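Local coordinates for formyltransferase (Francisella tularensis subsp. tularensis, PDB 4NV1), which belongs to the formyltransferase family and binds dTDP-4-amino-4,6-dideoxyglucose between a large mixed beta sheet domain and a C-terminal dimerization region, at residues H189-M194 with R213-P218; N222-D227 with K232-L237. All coordinates share one frame; numbering follows the deposited sequence.

Contact 1: residues H189-M194 with R213-P218; sequences HDYKNM and RAMTHP. With 0FX (dTDP-4-amino-4,6-dideoxyglucose), chain I.
M215 meets Y191 and M194 across this contact, and its thioether does most of the touching. SD lies obliquely beside the Y191 ring, 5.1 Å from the ring centroid and 53° off the ring normal. This is a Met-aromatic contact. The nearest ring atom is CE1 of Y191, 4.1 Å from SD of M215. The methyl group CE of M215 goes further: it sits 3.9 Å from the backbone O of M194 and also touches the Y191 hydroxyl. The M215 chain bends at chi2 and chi3 (-62° and -82°), which turns its methyl group toward helix 188-195. The Y191 ring comes from the opposite direction. The methyl CE of M194 adds a looser touch, 4.4 Å from SD of M215.

Second-shell residues bear on these groups. F105 packs edge-to-face with the Y191 ring. The M194 carbonyl accepts a hydrogen bond from the hydroxyl of Y211, on helix 205-214. M215 is the first residue to leave that helix.

Two residues later, H217 lays its ring against dTDP-4-amino-4,6-dideoxyglucose. C1 of the ligand stands 3.5 Å above the H217 ring plane, over its centre. S147 OG is hydrogen-bonded to ND1 of H217, which probably limits how far the ring can turn. The contact between the two segments is largely apolar and small. It rests on van der Waals and Met-aromatic contacts, with no hydrogen bond across it, beside a pocket where H217 meets the ligand by ring-face packing.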
loop_
_atom_site.group_PDB
_atom_site.type_symbol
_atom_site.label_atom_id
_atom_site.label_comp_id
_atom_site.label_asym_id
_atom_site.label_seq_id
_atom_site.Cartn_x
_atom_site.Cartn_y
_atom_site.Cartn_z
ATOM N N HIS A 189 -6.967 -20.636 13.467
ATOM C CA HIS A 189 -5.896 -21.351 12.800
ATOM C C HIS A 189 -6.087 -21.287 11.294
ATOM O O HIS A 189 -5.099 -21.262 10.584
ATOM C CB HIS A 189 -5.908 -22.812 13.263
ATOM C CG HIS A 189 -4.856 -23.700 12.661
ATOM N ND1 HIS A 189 -3.551 -23.740 13.116
ATOM C CD2 HIS A 189 -4.949 -24.671 11.716
ATOM C CE1 HIS A 189 -2.871 -24.647 12.435
ATOM N NE2 HIS A 189 -3.696 -25.225 11.579
ATOM N N ASP A 190 -7.317 -21.307 10.778
ATOM C CA ASP A 190 -7.476 -21.236 9.328
ATOM C C ASP A 190 -6.922 -19.896 8.859
ATOM O O ASP A 190 -6.278 -19.842 7.828
ATOM C CB ASP A 190 -8.931 -21.364 8.881
ATOM C CG ASP A 190 -9.465 -22.790 8.980
ATOM O OD1 ASP A 190 -8.766 -23.760 8.603
ATOM O OD2 ASP A 190 -10.625 -22.923 9.421
ATOM N N TYR A 191 -7.152 -18.837 9.639
ATOM C CA TYR A 191 -6.672 -17.509 9.344
ATOM C C TYR A 191 -5.129 -17.525 9.365
ATOM O O TYR A 191 -4.457 -17.173 8.374
ATOM C CB TYR A 191 -7.260 -16.488 10.352
ATOM C CG TYR A 191 -6.753 -15.082 10.141
ATOM C CD1 TYR A 191 -7.178 -14.335 9.048
ATOM C CD2 TYR A 191 -5.813 -14.508 11.006
ATOM C CE1 TYR A 191 -6.675 -13.072 8.807
ATOM C CE2 TYR A 191 -5.305 -13.241 10.786
ATOM C CZ TYR A 191 -5.735 -12.528 9.682
ATOM O OH TYR A 191 -5.273 -11.257 9.423
ATOM N N LYS A 192 -4.577 -17.997 10.482
ATOM C CA LYS A 192 -3.136 -17.982 10.707
ATOM C C LYS A 192 -2.365 -18.697 9.609
ATOM O O LYS A 192 -1.343 -18.205 9.180
ATOM C CB LYS A 192 -2.776 -18.411 12.138
ATOM C CG LYS A 192 -3.045 -17.268 13.133
ATOM C CD LYS A 192 -2.632 -17.561 14.585
ATOM C CE LYS A 192 -1.467 -16.702 15.103
ATOM N NZ LYS A 192 -1.864 -15.495 15.890
ATOM N N ASN A 193 -2.890 -19.780 9.063
ATOM C CA ASN A 193 -2.286 -20.421 7.913
ATOM C C ASN A 193 -2.268 -19.628 6.605
ATOM O O ASN A 193 -1.644 -20.061 5.662
ATOM C CB ASN A 193 -3.009 -21.754 7.653
ATOM C CG ASN A 193 -2.807 -22.765 8.780
ATOM O OD1 ASN A 193 -1.759 -22.809 9.437
ATOM N ND2 ASN A 193 -3.827 -23.579 9.019
ATOM N N MET A 194 -3.026 -18.549 6.493
ATOM C CA MET A 194 -3.079 -17.768 5.261
ATOM C C MET A 194 -2.120 -16.589 5.349
ATOM O O MET A 194 -1.902 -15.889 4.359
ATOM C CB MET A 194 -4.453 -17.122 5.069
ATOM C CG MET A 194 -5.638 -18.037 5.028
ATOM S SD MET A 194 -6.963 -17.217 4.124
ATOM C CE MET A 194 -7.378 -15.960 5.317
ATOM N N ARG A 213 -5.464 -7.461 -0.631
ATOM C CA ARG A 213 -6.473 -6.616 -0.054
ATOM C C ARG A 213 -7.281 -7.227 1.091
ATOM O O ARG A 213 -7.620 -6.512 2.073
ATOM C CB ARG A 213 -7.329 -5.912 -1.106
ATOM C CG ARG A 213 -8.423 -6.783 -1.735
ATOM C CD ARG A 213 -8.861 -6.202 -3.047
ATOM N NE ARG A 213 -9.799 -7.011 -3.822
ATOM C CZ ARG A 213 -11.106 -6.775 -3.891
ATOM N NH1 ARG A 213 -11.657 -5.857 -3.146
ATOM N NH2 ARG A 213 -11.899 -7.509 -4.678
ATOM N N ALA A 214 -7.514 -8.534 1.041
ATOM C CA ALA A 214 -8.242 -9.200 2.130
ATOM C C ALA A 214 -7.405 -9.165 3.420
ATOM O O ALA A 214 -7.927 -9.161 4.516
ATOM C CB ALA A 214 -8.536 -10.656 1.802
ATOM N N MET A 215 -6.079 -9.155 3.281
ATOM C CA MET A 215 -5.165 -9.108 4.414
ATOM C C MET A 215 -4.701 -7.729 4.881
ATOM O O MET A 215 -3.899 -7.653 5.825
ATOM C CB MET A 215 -3.922 -9.953 4.094
ATOM C CG MET A 215 -4.148 -11.427 3.832
ATOM S SD MET A 215 -4.839 -12.395 5.174
ATOM C CE MET A 215 -3.415 -12.732 6.161
ATOM N N THR A 216 -5.269 -6.685 4.287
ATOM C CA THR A 216 -4.977 -5.309 4.574
ATOM C C THR A 216 -6.075 -4.626 5.379
ATOM O O THR A 216 -7.230 -4.455 4.938
ATOM C CB THR A 216 -4.625 -4.494 3.296
ATOM O OG1 THR A 216 -3.566 -5.143 2.557
ATOM C CG2 THR A 216 -4.206 -3.098 3.684
ATOM N N HIS A 217 -5.694 -4.294 6.613
ATOM C CA HIS A 217 -6.599 -3.768 7.615
ATOM C C HIS A 217 -5.745 -2.950 8.617
ATOM O O HIS A 217 -5.361 -3.519 9.641
ATOM C CB HIS A 217 -7.317 -4.920 8.302
ATOM C CG HIS A 217 -8.568 -4.513 9.026
ATOM N ND1 HIS A 217 -9.802 -5.075 8.771
ATOM C CD2 HIS A 217 -8.781 -3.579 9.988
ATOM C CE1 HIS A 217 -10.716 -4.498 9.525
ATOM N NE2 HIS A 217 -10.122 -3.584 10.273
ATOM N N PRO A 218 -5.463 -1.664 8.299
ATOM C CA PRO A 218 -4.681 -0.879 9.252
ATOM C C PRO A 218 -5.403 -0.896 10.601
ATOM O O PRO A 218 -6.626 -0.888 10.658
ATOM C CB PRO A 218 -4.673 0.524 8.660
ATOM C CG PRO A 218 -4.916 0.352 7.229
ATOM C CD PRO A 218 -5.837 -0.857 7.122
HETATM O O4P 0FX I . -14.418 -7.370 15.803
HETATM P P2 0FX I . -13.759 -6.675 17.021
HETATM O O3P 0FX I . -13.905 -5.227 17.439
HETATM O O1G 0FX I . -13.304 -7.726 18.125
HETATM C C1G 0FX I . -14.249 -8.435 18.891
HETATM C C2G 0FX I . -13.317 -9.345 19.675
HETATM O O2G 0FX I . -12.156 -8.645 20.132
HETATM C C3G 0FX I . -12.859 -10.526 18.841
HETATM O O3G 0FX I . -12.173 -11.349 19.808
HETATM C C4G 0FX I . -14.096 -11.175 18.189
HETATM N N4A 0FX I . -13.773 -12.384 17.444
HETATM C C5G 0FX I . -14.870 -10.207 17.286
HETATM C C6G 0FX I . -16.119 -10.859 16.705
HETATM O O5G 0FX I . -15.245 -9.090 18.094
HETATM O OPP 0FX I . -12.233 -6.225 16.903
HETATM P P 0FX I . -10.907 -6.875 16.336
HETATM O O1P 0FX I . -10.276 -7.963 17.181
HETATM O O2P 0FX I . -10.350 -5.493 16.015
HETATM O O5 0FX I . -11.152 -7.410 14.834
HETATM C C5 0FX I . -11.682 -6.478 13.882
HETATM C C4 0FX I . -11.089 -6.683 12.500
HETATM O O4 0FX I . -9.758 -6.200 12.485
HETATM C C3 0FX I . -10.989 -8.099 12.021
HETATM O O3 0FX I . -12.127 -8.504 11.244
HETATM C C2 0FX I . -9.822 -8.051 11.034
HETATM C C1 0FX I . -8.934 -6.959 11.630
HETATM N N11 0FX I . -7.765 -7.571 12.270
HETATM C C61 0FX I . -7.810 -7.890 13.581
HETATM C C51 0FX I . -6.720 -8.483 14.181
HETATM C C5A 0FX I . -6.658 -8.933 15.627
HETATM C C21 0FX I . -6.657 -7.797 11.536
HETATM O O21 0FX I . -6.566 -7.447 10.237
HETATM N N31 0FX I . -5.548 -8.317 12.074
HETATM C C41 0FX I . -5.613 -8.642 13.383
HETATM O O41 0FX I . -4.584 -9.216 13.996
#

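Contact 2: residues N222-D227 with K232-L237. With 0FX (dTDP-4-amino-4,6-dideoxyglucose), chain I.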
loop_
_atom_site.group_PDB
_atom_site.type_symbol
_atom_site.label_atom_id
_atom_site.label_comp_id
_atom_site.label_asym_id
_atom_site.label_seq_id
_atom_site.Cartn_x
_atom_site.Cartn_y
_atom_site.Cartn_z
ATOM N N ASN A 222 -0.496 -8.209 8.994
ATOM C CA ASN A 222 -1.040 -9.533 8.737
ATOM C C ASN A 222 -0.251 -10.446 7.837
ATOM O O ASN A 222 0.317 -11.438 8.310
ATOM C CB ASN A 222 -2.507 -9.431 8.231
ATOM C CG ASN A 222 -3.412 -8.749 9.229
ATOM O OD1 ASN A 222 -3.223 -8.899 10.461
ATOM N ND2 ASN A 222 -4.341 -7.930 8.749
ATOM N N SER A 223 -0.293 -10.221 6.518
ATOM C CA SER A 223 0.417 -11.108 5.618
ATOM C C SER A 223 1.904 -10.835 5.618
ATOM O O SER A 223 2.314 -9.694 5.763
ATOM C CB SER A 223 -0.132 -11.054 4.190
ATOM O OG SER A 223 -0.216 -9.697 3.868
ATOM N N TYR A 224 2.693 -11.883 5.389
ATOM C CA TYR A 224 4.141 -11.706 5.385
ATOM C C TYR A 224 4.818 -12.718 4.508
ATOM O O TYR A 224 4.196 -13.699 4.089
ATOM C CB TYR A 224 4.701 -11.686 6.823
ATOM C CG TYR A 224 4.622 -13.015 7.511
ATOM C CD1 TYR A 224 3.520 -13.346 8.288
ATOM C CD2 TYR A 224 5.603 -13.972 7.328
ATOM C CE1 TYR A 224 3.407 -14.595 8.880
ATOM C CE2 TYR A 224 5.501 -15.218 7.914
ATOM C CZ TYR A 224 4.403 -15.514 8.700
ATOM O OH TYR A 224 4.326 -16.720 9.321
ATOM N N PHE A 225 6.045 -12.386 4.092
ATOM C CA PHE A 225 6.939 -13.417 3.568
ATOM C C PHE A 225 8.260 -13.463 4.334
ATOM O O PHE A 225 8.677 -12.497 4.982
ATOM C CB PHE A 225 7.195 -13.325 2.051
ATOM C CG PHE A 225 7.835 -12.040 1.577
ATOM C CD1 PHE A 225 7.060 -11.030 1.019
ATOM C CD2 PHE A 225 9.198 -11.868 1.640
ATOM C CE1 PHE A 225 7.605 -9.845 0.594
ATOM C CE2 PHE A 225 9.770 -10.707 1.164
ATOM C CZ PHE A 225 8.984 -9.679 0.654
ATOM N N ILE A 226 8.909 -14.615 4.217
ATOM C CA ILE A 226 10.259 -14.781 4.755
ATOM C C ILE A 226 11.189 -14.856 3.540
ATOM O O ILE A 226 10.990 -15.712 2.680
ATOM C CB ILE A 226 10.369 -16.043 5.629
ATOM C CG1 ILE A 226 9.295 -16.073 6.721
ATOM C CG2 ILE A 226 11.779 -16.161 6.203
ATOM C CD1 ILE A 226 9.494 -15.028 7.799
ATOM N N ASP A 227 12.111 -13.911 3.393
ATOM C CA ASP A 227 12.961 -13.903 2.190
ATOM C C ASP A 227 14.205 -14.764 2.383
ATOM O O ASP A 227 14.343 -15.425 3.414
ATOM C CB ASP A 227 13.320 -12.496 1.717
ATOM C CG ASP A 227 14.356 -11.768 2.597
ATOM O OD1 ASP A 227 14.992 -12.263 3.560
ATOM O OD2 ASP A 227 14.537 -10.588 2.278
ATOM N N LYS A 232 11.741 -11.172 7.555
ATOM C CA LYS A 232 10.279 -11.259 7.677
ATOM C C LYS A 232 9.752 -9.918 7.220
ATOM O O LYS A 232 9.949 -8.891 7.889
ATOM C CB LYS A 232 9.837 -11.557 9.123
ATOM C CG LYS A 232 8.331 -11.695 9.353
ATOM C CD LYS A 232 7.941 -12.681 10.464
ATOM C CE LYS A 232 6.916 -12.097 11.427
ATOM N NZ LYS A 232 5.887 -13.022 11.971
ATOM N N VAL A 233 9.076 -9.939 6.075
ATOM C CA VAL A 233 8.529 -8.696 5.497
ATOM C C VAL A 233 6.998 -8.720 5.484
ATOM O O VAL A 233 6.428 -9.608 4.844
ATOM C CB VAL A 233 9.004 -8.565 4.030
ATOM C CG1 VAL A 233 8.719 -7.168 3.508
ATOM C CG2 VAL A 233 10.494 -8.871 3.928
ATOM N N PHE A 234 6.344 -7.786 6.167
ATOM C CA PHE A 234 4.886 -7.695 6.077
ATOM C C PHE A 234 4.478 -6.875 4.852
ATOM O O PHE A 234 5.168 -5.943 4.438
ATOM C CB PHE A 234 4.242 -7.059 7.295
ATOM C CG PHE A 234 4.303 -7.904 8.527
ATOM C CD1 PHE A 234 3.380 -8.914 8.735
ATOM C CD2 PHE A 234 5.243 -7.644 9.517
ATOM C CE1 PHE A 234 3.408 -9.687 9.883
ATOM C CE2 PHE A 234 5.284 -8.412 10.668
ATOM C CZ PHE A 234 4.359 -9.431 10.856
ATOM N N VAL A 235 3.346 -7.245 4.273
ATOM C CA VAL A 235 2.920 -6.628 3.056
ATOM C C VAL A 235 1.516 -6.143 3.283
ATOM O O VAL A 235 0.783 -6.836 3.944
ATOM C CB VAL A 235 3.013 -7.644 1.917
ATOM C CG1 VAL A 235 4.390 -8.256 1.877
ATOM C CG2 VAL A 235 2.026 -8.794 2.071
ATOM N N ALA A 236 1.136 -5.014 2.698
ATOM C CA ALA A 236 -0.205 -4.438 2.734
ATOM C C ALA A 236 -0.457 -3.854 1.379
ATOM O O ALA A 236 0.490 -3.370 0.749
ATOM C CB ALA A 236 -0.348 -3.296 3.743
ATOM N N LEU A 237 -1.706 -3.790 0.946
ATOM C CA LEU A 237 -1.937 -3.209 -0.368
ATOM C C LEU A 237 -2.736 -1.939 -0.315
ATOM O O LEU A 237 -3.589 -1.811 0.549
ATOM C CB LEU A 237 -2.679 -4.244 -1.183
ATOM C CG LEU A 237 -2.864 -3.928 -2.668
ATOM C CD1 LEU A 237 -1.548 -4.126 -3.395
ATOM C CD2 LEU A 237 -3.895 -4.885 -3.230
HETATM O O4P 0FX I . -14.418 -7.370 15.803
HETATM P P2 0FX I . -13.759 -6.675 17.021
HETATM O O3P 0FX I . -13.905 -5.227 17.439
HETATM O O1G 0FX I . -13.304 -7.726 18.125
HETATM C C1G 0FX I . -14.249 -8.435 18.891
HETATM C C2G 0FX I . -13.317 -9.345 19.675
HETATM O O2G 0FX I . -12.156 -8.645 20.132
HETATM C C3G 0FX I . -12.859 -10.526 18.841
HETATM O O3G 0FX I . -12.173 -11.349 19.808
HETATM C C4G 0FX I . -14.096 -11.175 18.189
HETATM N N4A 0FX I . -13.773 -12.384 17.444
HETATM C C5G 0FX I . -14.870 -10.207 17.286
HETATM C C6G 0FX I . -16.119 -10.859 16.705
HETATM O O5G 0FX I . -15.245 -9.090 18.094
HETATM O OPP 0FX I . -12.233 -6.225 16.903
HETATM P P 0FX I . -10.907 -6.875 16.336
HETATM O O1P 0FX I . -10.276 -7.963 17.181
HETATM O O2P 0FX I . -10.350 -5.493 16.015
HETATM O O5 0FX I . -11.152 -7.410 14.834
HETATM C C5 0FX I . -11.682 -6.478 13.882
HETATM C C4 0FX I . -11.089 -6.683 12.500
HETATM O O4 0FX I . -9.758 -6.200 12.485
HETATM C C3 0FX I . -10.989 -8.099 12.021
HETATM O O3 0FX I . -12.127 -8.504 11.244
HETATM C C2 0FX I . -9.822 -8.051 11.034
HETATM C C1 0FX I . -8.934 -6.959 11.630
HETATM N N11 0FX I . -7.765 -7.571 12.270
HETATM C C61 0FX I . -7.810 -7.890 13.581
HETATM C C51 0FX I . -6.720 -8.483 14.181
HETATM C C5A 0FX I . -6.658 -8.933 15.627
HETATM C C21 0FX I . -6.657 -7.797 11.536
HETATM O O21 0FX I . -6.566 -7.447 10.237
HETATM N N31 0FX I . -5.548 -8.317 12.074
HETATM C C41 0FX I . -5.613 -8.642 13.383
HETATM O O41 0FX I . -4.584 -9.216 13.996
#
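N222 ND2 gives two hydrogen bonds: one of 2.7 Å to O21 of dTDP-4-amino-4,6-dideoxyglucose, bent at 142°, and one to the backbone O of M215. OD1 of N222 takes the ligand N31-H in a nearly straight bond of 2.9 Å (174°). This paired donor and acceptor match the O21 and N31 atoms of the ligand. The M215 carbonyl probably helps to fix which way the amide is turned.

Beyond N222 the chain forms an antiparallel beta hairpin. F225 and V233 are a hydrogen-bonded pair: V233 N reaches F225 O at 2.8 Å, and F225 N reaches V233 O at 2.9 Å. Strand 232-242 also pairs antiparallel with a strand of the second subunit, so the sheet continues across the dimer interface.

Y224, F234, I226 and K232 share one face of the hairpin. K232 CG is anti to the backbone N, and bends from chi2 to chi4 bring NZ over the Y224 ring, 4.3 Å from its centroid, a cation-pi contact. Y224 turns its edge to the face of F234 in an offset edge-to-face pair, planes at 74°. On the other face, V233 CB packs over the F225 ring, 3.8 Å from its centroid. CG1 of V235 touches CE1 of the same F225 ring at 3.8 Å.

The two contacts follow one another along the chain: contact 1 comes first and is complete before contact 2 begins. Their centres are about 11 Å apart. All four segments lie in the N-formyltransferase dimerization C-terminal domain. Contact 1 joins helix 188-195 to the end of helix 205-214, and contact 2 is the hairpin that follows. They are tied directly, because T216 OG1 is probably hydrogen-bonded to L237 N, 2.8 Å away, and Y191 packs on N222. Both touch dTDP-4-amino-4,6-dideoxyglucose. The hairpin also reaches the second subunit, so this C-terminal region joins part of the ligand pocket to the subunit interface.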